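Local coordinates for ferripyochelin binding protein (PDB 1V3W) that probably catalyses the reversible hydration of carbon dioxide as a trimeric gamma-class carbonic anhydrase that binds zinc and calcium, at residues 12-17 against 30-35; 37-42 against 58-63; 65-70 against 103-108; 94-99 against 150-155; 125-130 against 138-143. All blocks are in the same frame, centred on the assembly; numbering follows the deposited sequence. Where two conformers were deposited one is given.

Contact 1 of 5, residues 12-17 against 30-35; sequences RIHPSA and VLEEKT
His14 CG stands anti to the backbone N (chi1 -168°), and Glu33 CG does the same (chi1 172°), so the imidazole and the glutamate stem run alongside one another in the same direction. Glu33 CB sits 3.5 Å from the centroid of the His14 ring and almost exactly over it, a CH-pi contact, while Pro15 CD covers the opposite face nearer the rim. The ring is also gripped at ND1, which accepts the Ser16 N-H at 3.1 Å. Ser16 OG turns toward the other coil and takes the N-H of Lys34 at 2.8 Å. The segments bend here in two turns, type I from His14 to Ala17 and type II from Glu32 to Thr35, corners on neighbouring coils of the left-handed parallel beta-helix, the fold of the hexapeptide-repeat family. Ahead of the corner the coils pair as parallel strands: Leu31 N reaches Arg12 O at 2.9 Å, and His14 N reaches Leu31 O at the same length. Ile13 CG1 lies alongside Leu31 CD1 on one face of that sheet, 4.0 Å away, whereas Arg12 and Val30 occupy the other. Where the two turns end, Ala17 CB touches Thr35 OG1 at 3.3 Å, and that hydroxyl donates to Glu32 O within its own turn. One water bridges the carbonyls of Ser16 and Thr35, donating to both, 2.8 Å from Ser16 O.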
# COMPACT_ATOMS: atom_id res chain seq x y z
N ARG A 12 -14.02 8.90 -17.63
CA ARG A 12 -14.04 10.18 -18.33
C ARG A 12 -12.79 10.89 -17.85
O ARG A 12 -12.73 11.38 -16.71
CB ARG A 12 -15.27 11.03 -17.98
CG ARG A 12 -15.36 12.28 -18.87
CD ARG A 12 -16.43 13.26 -18.42
NE ARG A 12 -16.62 14.36 -19.37
CZ ARG A 12 -17.13 15.54 -19.03
NH1 ARG A 12 -17.50 15.75 -17.78
NH2 ARG A 12 -17.30 16.49 -19.94
N ILE A 13 -11.80 10.96 -18.72
CA ILE A 13 -10.52 11.55 -18.39
C ILE A 13 -10.18 12.79 -19.21
O ILE A 13 -10.13 12.73 -20.44
CB ILE A 13 -9.41 10.50 -18.56
CG1 ILE A 13 -9.72 9.28 -17.69
CG2 ILE A 13 -8.06 11.09 -18.19
CD1 ILE A 13 -8.80 8.11 -17.91
N HIS A 14 -9.95 13.90 -18.53
CA HIS A 14 -9.62 15.15 -19.21
C HIS A 14 -8.29 14.97 -19.94
O HIS A 14 -7.37 14.34 -19.43
CB HIS A 14 -9.52 16.28 -18.19
CG HIS A 14 -9.46 17.65 -18.81
ND1 HIS A 14 -8.30 18.18 -19.33
CD2 HIS A 14 -10.42 18.58 -19.00
CE1 HIS A 14 -8.55 19.38 -19.82
NE2 HIS A 14 -9.83 19.65 -19.63
N PRO A 15 -8.19 15.52 -21.16
CA PRO A 15 -6.96 15.41 -21.96
C PRO A 15 -5.67 15.83 -21.25
O PRO A 15 -4.60 15.29 -21.53
CB PRO A 15 -7.26 16.30 -23.17
CG PRO A 15 -8.74 16.16 -23.32
CD PRO A 15 -9.23 16.26 -21.90
N SER A 16 -5.78 16.77 -20.32
CA SER A 16 -4.60 17.26 -19.60
C SER A 16 -4.18 16.39 -18.42
O SER A 16 -3.09 16.58 -17.87
CB SER A 16 -4.85 18.68 -19.09
OG SER A 16 -5.82 18.68 -18.06
N ALA A 17 -5.03 15.45 -18.03
CA ALA A 17 -4.71 14.59 -16.90
C ALA A 17 -3.57 13.64 -17.21
O ALA A 17 -3.38 13.23 -18.36
CB ALA A 17 -5.95 13.80 -16.49
N VAL A 30 -14.08 9.68 -12.95
CA VAL A 30 -13.97 10.96 -13.62
C VAL A 30 -12.70 11.65 -13.13
O VAL A 30 -12.52 11.83 -11.92
CB VAL A 30 -15.18 11.88 -13.32
CG1 VAL A 30 -15.00 13.21 -14.03
CG2 VAL A 30 -16.47 11.21 -13.76
N LEU A 31 -11.82 12.02 -14.05
CA LEU A 31 -10.59 12.71 -13.69
C LEU A 31 -10.62 14.05 -14.42
O LEU A 31 -10.51 14.10 -15.65
CB LEU A 31 -9.37 11.88 -14.14
CG LEU A 31 -9.23 10.47 -13.56
CD1 LEU A 31 -8.00 9.77 -14.13
CD2 LEU A 31 -9.15 10.54 -12.05
N GLU A 32 -10.71 15.16 -13.67
CA GLU A 32 -10.75 16.47 -14.31
C GLU A 32 -9.41 16.97 -14.78
O GLU A 32 -8.38 16.29 -14.71
CB GLU A 32 -11.36 17.53 -13.37
CG GLU A 32 -12.80 17.95 -13.70
CD GLU A 32 -12.93 19.04 -14.78
OE1 GLU A 32 -12.00 19.22 -15.59
OE2 GLU A 32 -13.99 19.70 -14.81
N GLU A 33 -9.46 18.20 -15.28
CA GLU A 33 -8.26 18.89 -15.73
C GLU A 33 -7.12 18.98 -14.73
O GLU A 33 -7.33 19.25 -13.55
CB GLU A 33 -8.68 20.28 -16.21
CG GLU A 33 -7.58 21.25 -16.55
CD GLU A 33 -8.14 22.53 -17.16
OE1 GLU A 33 -9.33 22.83 -16.92
OE2 GLU A 33 -7.39 23.23 -17.86
N LYS A 34 -5.91 18.73 -15.23
CA LYS A 34 -4.68 18.80 -14.44
C LYS A 34 -4.59 17.86 -13.25
O LYS A 34 -3.86 18.13 -12.29
CB LYS A 34 -4.43 20.25 -14.01
CG LYS A 34 -4.15 21.17 -15.19
CD LYS A 34 -4.02 22.63 -14.77
CE LYS A 34 -3.67 23.51 -15.96
NZ LYS A 34 -4.70 23.45 -17.03
N THR A 35 -5.34 16.76 -13.31
CA THR A 35 -5.27 15.77 -12.25
C THR A 35 -4.15 14.83 -12.63
O THR A 35 -3.66 14.85 -13.76
CB THR A 35 -6.57 14.95 -12.11
OG1 THR A 35 -6.90 14.36 -13.38
CG2 THR A 35 -7.71 15.82 -11.63
O HOH W 1 -2.14 16.77 -15.24

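Contact 2 of 5, residues 37-42 against 58-63; sequences VWPSAV and VQDNVS. With CA (calcium ion), chain C; EDO (1,2-ethanediol), chain H.
Asn61 and Ser40 face each other across two stacked type II turns, 38-41 and 59-62, and share a calcium ion. From Asn61 CB the chain leaves with CG anti to the carbonyl carbon (chi1 -78°). CG comes to 3.7 Å from Ser40 CB, and there the amide divides: OD1 binds the calcium at 2.3 Å, while ND2 faces away from the metal and has its main polar partner in Ser63 of the second subunit. Ser40 OG binds the same ion at 2.4 Å. The two oxygens are 3.0 Å apart because both are ligands of the metal, not because they are hydrogen-bonded to each other. Between the two turns, Asn61 N donates to Pro39 O, in the carbonyl plane. Asp60 runs alongside Pro39, its OD1 3.4 Å from Pro39 CD, and its OD2 makes a salt bridge with Arg44 of the second subunit. At the start of the turn, Trp38 N bonds to Val58 O at 2.9 Å, and that same oxygen lies at the edge of the indole, near its plane, 3.2 Å from Trp38 CD1. Val42 N to Val62 O returns the coils to parallel strand pairing. Ser40 and Asn61 of the other two subunits supply the four remaining ligands, making this a calcium site shared by three subunits, where neighbouring corners of three left-handed beta-helices converge.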
# COMPACT_ATOMS: atom_id res chain seq x y z
N VAL A 37 -2.61 10.66 -11.74
CA VAL A 37 -2.73 9.36 -11.08
C VAL A 37 -1.37 8.70 -11.29
O VAL A 37 -0.94 8.48 -12.43
CB VAL A 37 -3.86 8.52 -11.71
CG1 VAL A 37 -3.94 7.17 -11.03
CG2 VAL A 37 -5.19 9.26 -11.55
N TRP A 38 -0.72 8.39 -10.18
CA TRP A 38 0.63 7.85 -10.21
C TRP A 38 0.79 6.33 -10.21
O TRP A 38 -0.18 5.60 -10.02
CB TRP A 38 1.41 8.54 -9.09
CG TRP A 38 1.38 10.03 -9.31
CD1 TRP A 38 0.41 10.91 -8.89
CD2 TRP A 38 2.27 10.78 -10.16
NE1 TRP A 38 0.64 12.15 -9.44
CE2 TRP A 38 1.77 12.10 -10.20
CE3 TRP A 38 3.43 10.46 -10.86
CZ2 TRP A 38 2.40 13.10 -10.96
CZ3 TRP A 38 4.05 11.45 -11.61
CH2 TRP A 38 3.54 12.76 -11.65
N PRO A 39 2.01 5.84 -10.46
CA PRO A 39 2.27 4.40 -10.50
C PRO A 39 1.65 3.56 -9.40
O PRO A 39 1.75 3.89 -8.22
CB PRO A 39 3.79 4.32 -10.48
CG PRO A 39 4.20 5.54 -11.21
CD PRO A 39 3.27 6.59 -10.65
N SER A 40 1.02 2.46 -9.81
CA SER A 40 0.42 1.50 -8.88
C SER A 40 -0.81 1.99 -8.12
O SER A 40 -1.29 1.30 -7.22
CB SER A 40 1.49 1.03 -7.89
OG SER A 40 1.57 -0.39 -7.85
N ALA A 41 -1.31 3.17 -8.47
CA ALA A 41 -2.52 3.68 -7.84
C ALA A 41 -3.69 2.95 -8.50
O ALA A 41 -3.62 2.60 -9.68
CB ALA A 41 -2.64 5.18 -8.07
N VAL A 42 -4.74 2.70 -7.74
CA VAL A 42 -5.92 2.01 -8.26
C VAL A 42 -7.19 2.78 -7.97
O VAL A 42 -7.50 3.06 -6.81
CB VAL A 42 -6.06 0.59 -7.65
CG1 VAL A 42 -7.30 -0.10 -8.22
CG2 VAL A 42 -4.81 -0.25 -7.94
N VAL A 58 -3.46 11.66 -7.14
CA VAL A 58 -3.67 10.38 -6.46
C VAL A 58 -2.32 9.69 -6.59
O VAL A 58 -1.98 9.16 -7.64
CB VAL A 58 -4.76 9.56 -7.17
CG1 VAL A 58 -5.03 8.28 -6.41
CG2 VAL A 58 -6.04 10.39 -7.28
N GLN A 59 -1.56 9.70 -5.50
CA GLN A 59 -0.20 9.16 -5.51
C GLN A 59 0.02 7.66 -5.59
O GLN A 59 -0.93 6.86 -5.61
CB GLN A 59 0.56 9.79 -4.34
CG GLN A 59 0.73 11.30 -4.56
CD GLN A 59 1.27 12.05 -3.36
OE1 GLN A 59 1.88 11.46 -2.46
NE2 GLN A 59 1.07 13.36 -3.34
N ASP A 60 1.29 7.28 -5.66
CA ASP A 60 1.69 5.88 -5.81
C ASP A 60 1.11 4.93 -4.78
O ASP A 60 1.08 5.23 -3.59
CB ASP A 60 3.22 5.76 -5.78
CG ASP A 60 3.92 6.97 -6.36
OD1 ASP A 60 4.41 6.90 -7.50
OD2 ASP A 60 3.96 8.01 -5.67
N ASN A 61 0.68 3.77 -5.26
CA ASN A 61 0.13 2.72 -4.41
C ASN A 61 -1.10 3.07 -3.59
O ASN A 61 -1.41 2.41 -2.60
CB ASN A 61 1.23 2.13 -3.52
CG ASN A 61 2.12 1.17 -4.29
OD1 ASN A 61 1.62 0.26 -4.94
ND2 ASN A 61 3.43 1.36 -4.21
N VAL A 62 -1.80 4.12 -4.02
CA VAL A 62 -3.04 4.54 -3.37
C VAL A 62 -4.18 3.69 -3.94
O VAL A 62 -4.11 3.23 -5.08
CB VAL A 62 -3.37 6.01 -3.70
CG1 VAL A 62 -4.83 6.33 -3.36
CG2 VAL A 62 -2.45 6.93 -2.93
N SER A 63 -5.20 3.44 -3.13
CA SER A 63 -6.37 2.72 -3.61
C SER A 63 -7.59 3.59 -3.32
O SER A 63 -7.69 4.20 -2.25
CB SER A 63 -6.56 1.38 -2.89
OG SER A 63 -5.52 0.48 -3.19
CA CA C . 0.69 -1.54 -5.96
C1 EDO H . 3.41 -1.49 -10.92
O1 EDO H . 2.07 -1.01 -10.89
C2 EDO H . 3.73 -2.06 -12.32
O2 EDO H . 2.60 -1.96 -13.20

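Contact 3 of 5, residues 65-70 against 103-108; sequences HTSHGY and ILDGAK. With ZN (zinc ion), chain B.
Tyr70 brings CD1 and CE1 of its ring up to the backbone of Gly106, obliquely, with CD1 3.8 Å from Gly106 N and CE1 4.0 Å from Gly106 CA. The glycine occupies a type II turn, 104-107, at a corner of the left-handed beta-helix, and Tyr70 closes another type II turn, 67-70, in a loop that leaves the helix just after the zinc ligand His65. The polar half of the contact is a single hydrogen bond: Ser67 OG donates to Asp105 OD1 at 2.8 Å, arriving from above the carboxylate plane, 46° out of it. Ser67 OG reaches there from between its own N and carbonyl carbon (chi1 51°). Asp105 OD1 also accepts from ND1 of His87, whose NE2 is on the zinc, so Asp105 is a second-shell residue that ties a metal ligand to the loop. With an alanine in place of Asp105, Ser67 OG and His87 ND1 would probably both lose this acceptor, and the His87 ring would be held less firmly, by its zinc bond at NE2. At the end of strand 63-65, His65 NE2 is hydrogen-bonded to Asp46. His82 of the third subunit joins His65 and His87 around the zinc, which His65 ND1 binds at 2.2 Å.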
# COMPACT_ATOMS: atom_id res chain seq x y z
N HIS A 65 -11.84 3.35 -3.64
CA HIS A 65 -12.98 2.50 -3.93
C HIS A 65 -14.22 3.11 -3.30
O HIS A 65 -14.16 4.20 -2.73
CB HIS A 65 -12.74 1.09 -3.37
CG HIS A 65 -13.66 0.06 -3.95
ND1 HIS A 65 -14.21 -0.95 -3.19
CD2 HIS A 65 -14.11 -0.12 -5.21
CE1 HIS A 65 -14.97 -1.71 -3.97
NE2 HIS A 65 -14.93 -1.23 -5.19
N THR A 66 -15.34 2.40 -3.41
CA THR A 66 -16.60 2.88 -2.87
C THR A 66 -17.42 1.72 -2.33
O THR A 66 -17.05 0.55 -2.48
CB THR A 66 -17.45 3.56 -3.96
OG1 THR A 66 -17.88 2.58 -4.91
CG2 THR A 66 -16.65 4.65 -4.67
N SER A 67 -18.55 2.05 -1.71
CA SER A 67 -19.48 1.07 -1.18
C SER A 67 -20.83 1.45 -1.76
O SER A 67 -21.02 2.60 -2.18
CB SER A 67 -19.52 1.14 0.35
OG SER A 67 -19.75 2.47 0.80
N HIS A 68 -21.76 0.51 -1.81
CA HIS A 68 -23.08 0.82 -2.35
C HIS A 68 -23.69 2.00 -1.61
O HIS A 68 -23.81 1.98 -0.38
CB HIS A 68 -24.01 -0.40 -2.25
CG HIS A 68 -23.74 -1.45 -3.28
ND1 HIS A 68 -22.80 -2.44 -3.10
CD2 HIS A 68 -24.28 -1.66 -4.51
CE1 HIS A 68 -22.77 -3.22 -4.18
NE2 HIS A 68 -23.66 -2.76 -5.04
N GLY A 69 -24.06 3.03 -2.36
CA GLY A 69 -24.66 4.21 -1.76
C GLY A 69 -23.64 5.21 -1.24
O GLY A 69 -24.01 6.26 -0.71
N TYR A 70 -22.36 4.89 -1.41
CA TYR A 70 -21.29 5.77 -0.94
C TYR A 70 -20.22 6.03 -1.99
O TYR A 70 -19.18 5.38 -2.00
CB TYR A 70 -20.64 5.19 0.32
CG TYR A 70 -21.56 5.19 1.51
CD1 TYR A 70 -21.82 6.37 2.21
CD2 TYR A 70 -22.19 4.02 1.94
CE1 TYR A 70 -22.69 6.39 3.29
CE2 TYR A 70 -23.06 4.03 3.02
CZ TYR A 70 -23.30 5.22 3.69
OH TYR A 70 -24.17 5.23 4.77
N ILE A 103 -9.39 6.88 4.83
CA ILE A 103 -10.61 7.68 4.96
C ILE A 103 -11.74 6.70 4.67
O ILE A 103 -11.83 6.16 3.57
CB ILE A 103 -10.65 8.82 3.93
CG1 ILE A 103 -9.33 9.60 3.97
CG2 ILE A 103 -11.83 9.73 4.21
CD1 ILE A 103 -9.00 10.20 5.32
N LEU A 104 -12.59 6.47 5.66
CA LEU A 104 -13.67 5.51 5.50
C LEU A 104 -15.02 6.04 5.01
O LEU A 104 -15.24 7.25 4.92
CB LEU A 104 -13.83 4.71 6.80
CG LEU A 104 -12.54 3.94 7.14
CD1 LEU A 104 -12.65 3.29 8.51
CD2 LEU A 104 -12.27 2.90 6.06
N ASP A 105 -15.91 5.11 4.70
CA ASP A 105 -17.23 5.38 4.15
C ASP A 105 -18.11 6.37 4.91
O ASP A 105 -18.27 6.28 6.13
CB ASP A 105 -17.98 4.06 3.98
CG ASP A 105 -17.17 3.04 3.21
OD1 ASP A 105 -17.31 2.98 1.97
OD2 ASP A 105 -16.38 2.31 3.84
N GLY A 106 -18.68 7.31 4.16
CA GLY A 106 -19.55 8.30 4.76
C GLY A 106 -18.83 9.49 5.37
O GLY A 106 -19.47 10.46 5.77
N ALA A 107 -17.51 9.41 5.46
CA ALA A 107 -16.75 10.52 6.03
C ALA A 107 -16.88 11.74 5.13
O ALA A 107 -17.02 11.61 3.91
CB ALA A 107 -15.29 10.13 6.18
N LYS A 108 -16.86 12.92 5.75
CA LYS A 108 -16.97 14.18 5.02
C LYS A 108 -15.81 15.05 5.49
O LYS A 108 -15.81 15.54 6.61
CB LYS A 108 -18.29 14.88 5.33
CG LYS A 108 -18.67 15.99 4.35
CD LYS A 108 -19.66 16.99 4.94
CE LYS A 108 -20.00 18.09 3.94
NZ LYS A 108 -18.87 18.32 2.98
ZN ZN B . -13.80 -1.53 -1.07
O HOH W 2 -14.17 -3.31 -0.85

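Contact 4 of 5, residues 94-99 against 150-155; sequences YVIIGI and EWTKKN
Ile96 pushes its terminal CD1 in among the side chains of the helix, 3.3 Å from Trp151 CD1 and 3.5 Å from Trp151 NE1, with the isoleucine and indole crossing at about a right angle. Here the C-terminal helix 146-169 packs across a sheet of the left-handed beta-helix: the axes of strand 95-97 and helix 150-155 come within 7.9 Å at 73°. Asn155 ND2 meets the same methyl at 3.7 Å, and Asn155 CB lies over a face of the Trp151 ring toward its rim. Beside this, Tyr94 lies along the extended Lys153 chain, CD1 3.8 Å from Lys153 CB, while Tyr94 CB touches Thr152 OG1 at 3.6 Å. In the next shell, His112 stacks on Tyr94 and its ND1 is hydrogen-bonded to Thr152 OG1, which also bonds to Ile149 O one turn back in the helix. Losing the Tyr94 ring to an alanine would probably open a gap alongside the lysine methylenes and take away its stack on His112. The Thr152 hydroxyl sits between the backbone N and the carbonyl carbon (chi1 59°); Thr152 CB itself lies 3.3 Å from Tyr94 O.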
# COMPACT_ATOMS: atom_id res chain seq x y z
N TYR A 94 -8.56 21.58 -1.32
CA TYR A 94 -7.32 21.89 -0.61
C TYR A 94 -7.15 20.98 0.60
O TYR A 94 -7.00 21.44 1.74
CB TYR A 94 -7.31 23.36 -0.16
CG TYR A 94 -7.60 24.32 -1.29
CD1 TYR A 94 -6.60 24.69 -2.18
CD2 TYR A 94 -8.89 24.81 -1.49
CE1 TYR A 94 -6.88 25.53 -3.26
CE2 TYR A 94 -9.18 25.65 -2.56
CZ TYR A 94 -8.17 26.00 -3.44
OH TYR A 94 -8.45 26.79 -4.53
N VAL A 95 -7.19 19.68 0.35
CA VAL A 95 -7.05 18.69 1.40
C VAL A 95 -5.84 17.82 1.16
O VAL A 95 -5.62 17.34 0.05
CB VAL A 95 -8.29 17.76 1.47
CG1 VAL A 95 -8.08 16.69 2.54
CG2 VAL A 95 -9.54 18.58 1.77
N ILE A 96 -5.03 17.64 2.20
CA ILE A 96 -3.87 16.78 2.10
C ILE A 96 -4.19 15.51 2.87
O ILE A 96 -4.34 15.53 4.10
CB ILE A 96 -2.61 17.44 2.72
CG1 ILE A 96 -2.19 18.64 1.87
CG2 ILE A 96 -1.46 16.42 2.79
CD1 ILE A 96 -0.97 19.37 2.39
N ILE A 97 -4.33 14.41 2.14
CA ILE A 97 -4.60 13.12 2.74
C ILE A 97 -3.24 12.51 3.00
O ILE A 97 -2.50 12.17 2.06
CB ILE A 97 -5.44 12.23 1.79
CG1 ILE A 97 -6.82 12.85 1.58
CG2 ILE A 97 -5.57 10.82 2.36
CD1 ILE A 97 -7.64 13.01 2.86
N GLY A 98 -2.89 12.38 4.28
CA GLY A 98 -1.60 11.84 4.66
C GLY A 98 -1.18 10.51 4.10
O GLY A 98 -1.99 9.66 3.75
N ILE A 99 0.13 10.34 4.03
CA ILE A 99 0.72 9.11 3.53
C ILE A 99 0.24 7.94 4.38
O ILE A 99 0.24 8.00 5.61
CB ILE A 99 2.26 9.19 3.59
CG1 ILE A 99 2.75 10.23 2.57
CG2 ILE A 99 2.88 7.83 3.32
CD1 ILE A 99 4.20 10.59 2.71
N GLU A 150 -1.38 27.45 3.31
CA GLU A 150 -0.80 27.76 2.01
C GLU A 150 -0.27 26.46 1.40
O GLU A 150 -0.29 26.28 0.18
CB GLU A 150 0.33 28.79 2.17
CG GLU A 150 -0.12 30.09 2.83
CD GLU A 150 -0.61 31.15 1.85
OE1 GLU A 150 -1.55 31.90 2.20
OE2 GLU A 150 -0.06 31.25 0.74
N TRP A 151 0.18 25.55 2.26
CA TRP A 151 0.71 24.27 1.80
C TRP A 151 -0.40 23.37 1.22
O TRP A 151 -0.14 22.57 0.32
CB TRP A 151 1.42 23.54 2.95
CG TRP A 151 2.02 22.22 2.56
CD1 TRP A 151 1.78 21.00 3.13
CD2 TRP A 151 2.97 21.98 1.50
NE1 TRP A 151 2.51 20.03 2.50
CE2 TRP A 151 3.25 20.59 1.51
CE3 TRP A 151 3.61 22.80 0.57
CZ2 TRP A 151 4.14 20.01 0.60
CZ3 TRP A 151 4.50 22.21 -0.34
CH2 TRP A 151 4.75 20.83 -0.31
N THR A 152 -1.62 23.51 1.73
CA THR A 152 -2.71 22.68 1.20
C THR A 152 -2.93 22.94 -0.29
O THR A 152 -3.50 22.09 -0.98
CB THR A 152 -4.05 22.89 1.98
OG1 THR A 152 -4.46 24.26 1.91
CG2 THR A 152 -3.90 22.47 3.44
N LYS A 153 -2.50 24.10 -0.79
CA LYS A 153 -2.62 24.40 -2.22
C LYS A 153 -1.29 24.11 -2.94
O LYS A 153 -1.26 23.47 -3.99
CB LYS A 153 -3.02 25.87 -2.48
CG LYS A 153 -3.08 26.24 -3.98
CD LYS A 153 -3.66 27.64 -4.29
CE LYS A 153 -3.57 27.96 -5.79
NZ LYS A 153 -4.28 29.22 -6.19
N LYS A 154 -0.19 24.59 -2.35
CA LYS A 154 1.17 24.43 -2.89
C LYS A 154 1.50 22.97 -3.23
O LYS A 154 2.05 22.68 -4.30
CB LYS A 154 2.17 25.01 -1.86
CG LYS A 154 3.67 25.05 -2.23
CD LYS A 154 4.30 26.45 -1.96
CE LYS A 154 5.25 26.64 -0.72
NZ LYS A 154 5.94 25.50 -0.04
N ASN A 155 1.16 22.05 -2.33
CA ASN A 155 1.43 20.63 -2.54
C ASN A 155 0.82 20.18 -3.87
O ASN A 155 1.47 19.52 -4.68
CB ASN A 155 0.81 19.81 -1.39
CG ASN A 155 1.38 18.40 -1.29
OD1 ASN A 155 1.82 17.82 -2.28
ND2 ASN A 155 1.34 17.84 -0.09

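Contact 5 of 5, residues 125-130 against 138-143; sequences KEIPDY and GKVVRQ
Val140 CG2 carries the close-packed part, meeting Pro128 CD at 4.0 Å and Ile127 CD1 at 4.1 Å. The valine and Ile127 run past one another with opposed directions, and Pro128 crosses the valine at a slant. Toward the corner, Gln143 bends at chi2 (-55°) and curls back so that NE2 makes a weak, 3.4 Å hydrogen bond to Asp129 O. Gln143 CA also comes to 3.1 Å from Tyr130 O as a CA-H...O contact. The other end is looser: Lys125 and Lys139 cross at about a right angle with their NZ atoms 3.8 Å apart, and Lys125 CE lies beside Gly138 O. This is the last coil of the beta-helix, where strand 138-143 turns back antiparallel to 131-135 before the C-terminal helix. With one weak hydrogen bond and a pair of like charges between them, the segments appear to be held mainly by the small apolar cluster, and the ammonium groups probably rely on solvent to ease their repulsion.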
# COMPACT_ATOMS: atom_id res chain seq x y z
N LYS A 125 -17.50 10.11 9.79
CA LYS A 125 -16.85 11.17 10.55
C LYS A 125 -16.81 12.46 9.74
O LYS A 125 -16.36 12.47 8.59
CB LYS A 125 -15.43 10.77 10.93
CG LYS A 125 -14.64 11.83 11.69
CD LYS A 125 -15.19 12.04 13.10
CE LYS A 125 -14.29 12.99 13.90
NZ LYS A 125 -14.72 13.08 15.32
N GLU A 126 -17.26 13.56 10.34
CA GLU A 126 -17.23 14.85 9.67
C GLU A 126 -16.09 15.69 10.22
O GLU A 126 -16.00 15.94 11.42
CB GLU A 126 -18.57 15.58 9.86
CG GLU A 126 -19.76 14.84 9.27
CD GLU A 126 -21.03 15.66 9.29
OE1 GLU A 126 -22.08 15.13 8.86
OE2 GLU A 126 -20.99 16.82 9.73
N ILE A 127 -15.20 16.11 9.33
CA ILE A 127 -14.05 16.93 9.70
C ILE A 127 -14.26 18.36 9.23
O ILE A 127 -14.40 18.62 8.03
CB ILE A 127 -12.75 16.38 9.06
CG1 ILE A 127 -12.53 14.93 9.48
CG2 ILE A 127 -11.57 17.25 9.46
CD1 ILE A 127 -12.35 14.74 10.98
N PRO A 128 -14.30 19.32 10.17
CA PRO A 128 -14.50 20.73 9.81
C PRO A 128 -13.35 21.33 9.01
O PRO A 128 -12.24 20.80 9.01
CB PRO A 128 -14.67 21.41 11.17
CG PRO A 128 -15.19 20.31 12.05
CD PRO A 128 -14.34 19.14 11.63
N ASP A 129 -13.61 22.45 8.34
CA ASP A 129 -12.58 23.13 7.56
C ASP A 129 -11.43 23.55 8.47
O ASP A 129 -11.61 23.76 9.67
CB ASP A 129 -13.13 24.40 6.89
CG ASP A 129 -14.34 24.14 6.01
OD1 ASP A 129 -14.51 23.00 5.52
OD2 ASP A 129 -15.12 25.09 5.78
N TYR A 130 -10.24 23.68 7.88
CA TYR A 130 -9.05 24.13 8.59
C TYR A 130 -8.62 23.25 9.76
O TYR A 130 -8.01 23.73 10.72
CB TYR A 130 -9.26 25.57 9.06
CG TYR A 130 -9.52 26.52 7.91
CD1 TYR A 130 -8.48 26.89 7.06
CD2 TYR A 130 -10.80 26.99 7.64
CE1 TYR A 130 -8.72 27.70 5.95
CE2 TYR A 130 -11.05 27.80 6.54
CZ TYR A 130 -10.00 28.15 5.70
OH TYR A 130 -10.23 28.94 4.60
N GLY A 138 -9.20 8.92 14.01
CA GLY A 138 -8.77 10.28 13.76
C GLY A 138 -9.55 11.34 14.51
O GLY A 138 -10.78 11.33 14.53
N LYS A 139 -8.80 12.25 15.13
CA LYS A 139 -9.35 13.35 15.91
C LYS A 139 -8.86 14.66 15.32
O LYS A 139 -7.79 14.71 14.73
CB LYS A 139 -8.84 13.30 17.35
CG LYS A 139 -9.06 12.01 18.11
CD LYS A 139 -10.49 11.87 18.59
CE LYS A 139 -11.45 11.70 17.44
NZ LYS A 139 -12.72 11.08 17.90
N VAL A 140 -9.64 15.73 15.49
CA VAL A 140 -9.20 17.05 15.06
C VAL A 140 -8.42 17.48 16.29
O VAL A 140 -9.00 17.61 17.37
CB VAL A 140 -10.37 18.05 14.86
CG1 VAL A 140 -9.82 19.46 14.74
CG2 VAL A 140 -11.16 17.70 13.61
N VAL A 141 -7.12 17.69 16.15
CA VAL A 141 -6.29 18.07 17.28
C VAL A 141 -6.09 19.58 17.41
O VAL A 141 -5.79 20.09 18.49
CB VAL A 141 -4.92 17.38 17.21
CG1 VAL A 141 -5.10 15.88 17.34
CG2 VAL A 141 -4.24 17.72 15.89
N ARG A 142 -6.27 20.30 16.30
CA ARG A 142 -6.12 21.75 16.29
C ARG A 142 -6.42 22.27 14.89
O ARG A 142 -6.62 21.50 13.96
CB ARG A 142 -4.70 22.15 16.68
CG ARG A 142 -3.61 21.74 15.69
CD ARG A 142 -2.27 22.36 16.07
NE ARG A 142 -1.16 21.88 15.25
CZ ARG A 142 -0.98 22.16 13.97
NH1 ARG A 142 -1.84 22.93 13.32
NH2 ARG A 142 0.07 21.67 13.32
N GLN A 143 -6.45 23.59 14.75
CA GLN A 143 -6.69 24.20 13.45
C GLN A 143 -5.34 24.38 12.75
O GLN A 143 -4.30 24.42 13.40
CB GLN A 143 -7.38 25.56 13.61
CG GLN A 143 -8.77 25.51 14.23
CD GLN A 143 -9.73 24.58 13.49
OE1 GLN A 143 -9.76 23.38 13.74
NE2 GLN A 143 -10.50 25.14 12.56

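In the fold
Contacts 1 and 2 come first along the chain and touch through Leu31 and Val37, although their centres are 15 Å apart. Contact 3 follows directly on contact 2 in sequence, and its segments alternate with those of contact 4, which it meets where Ile103 packs on Ile97. Contact 3 also joins contact 5, through probable backbone hydrogen bonds from Lys108 to Lys125 and Ile127. Contacts 1 and 5, about 29 Å apart between centres, lie toward opposite ends of the beta-helix and both reach the sheet running from strand 12-13 to 126-127. Strand 138-143 of contact 5 leads into the helix of contact 4. Contacts 2 and 3 both touch the third subunit, placing calcium and zinc sites at subunit interfaces.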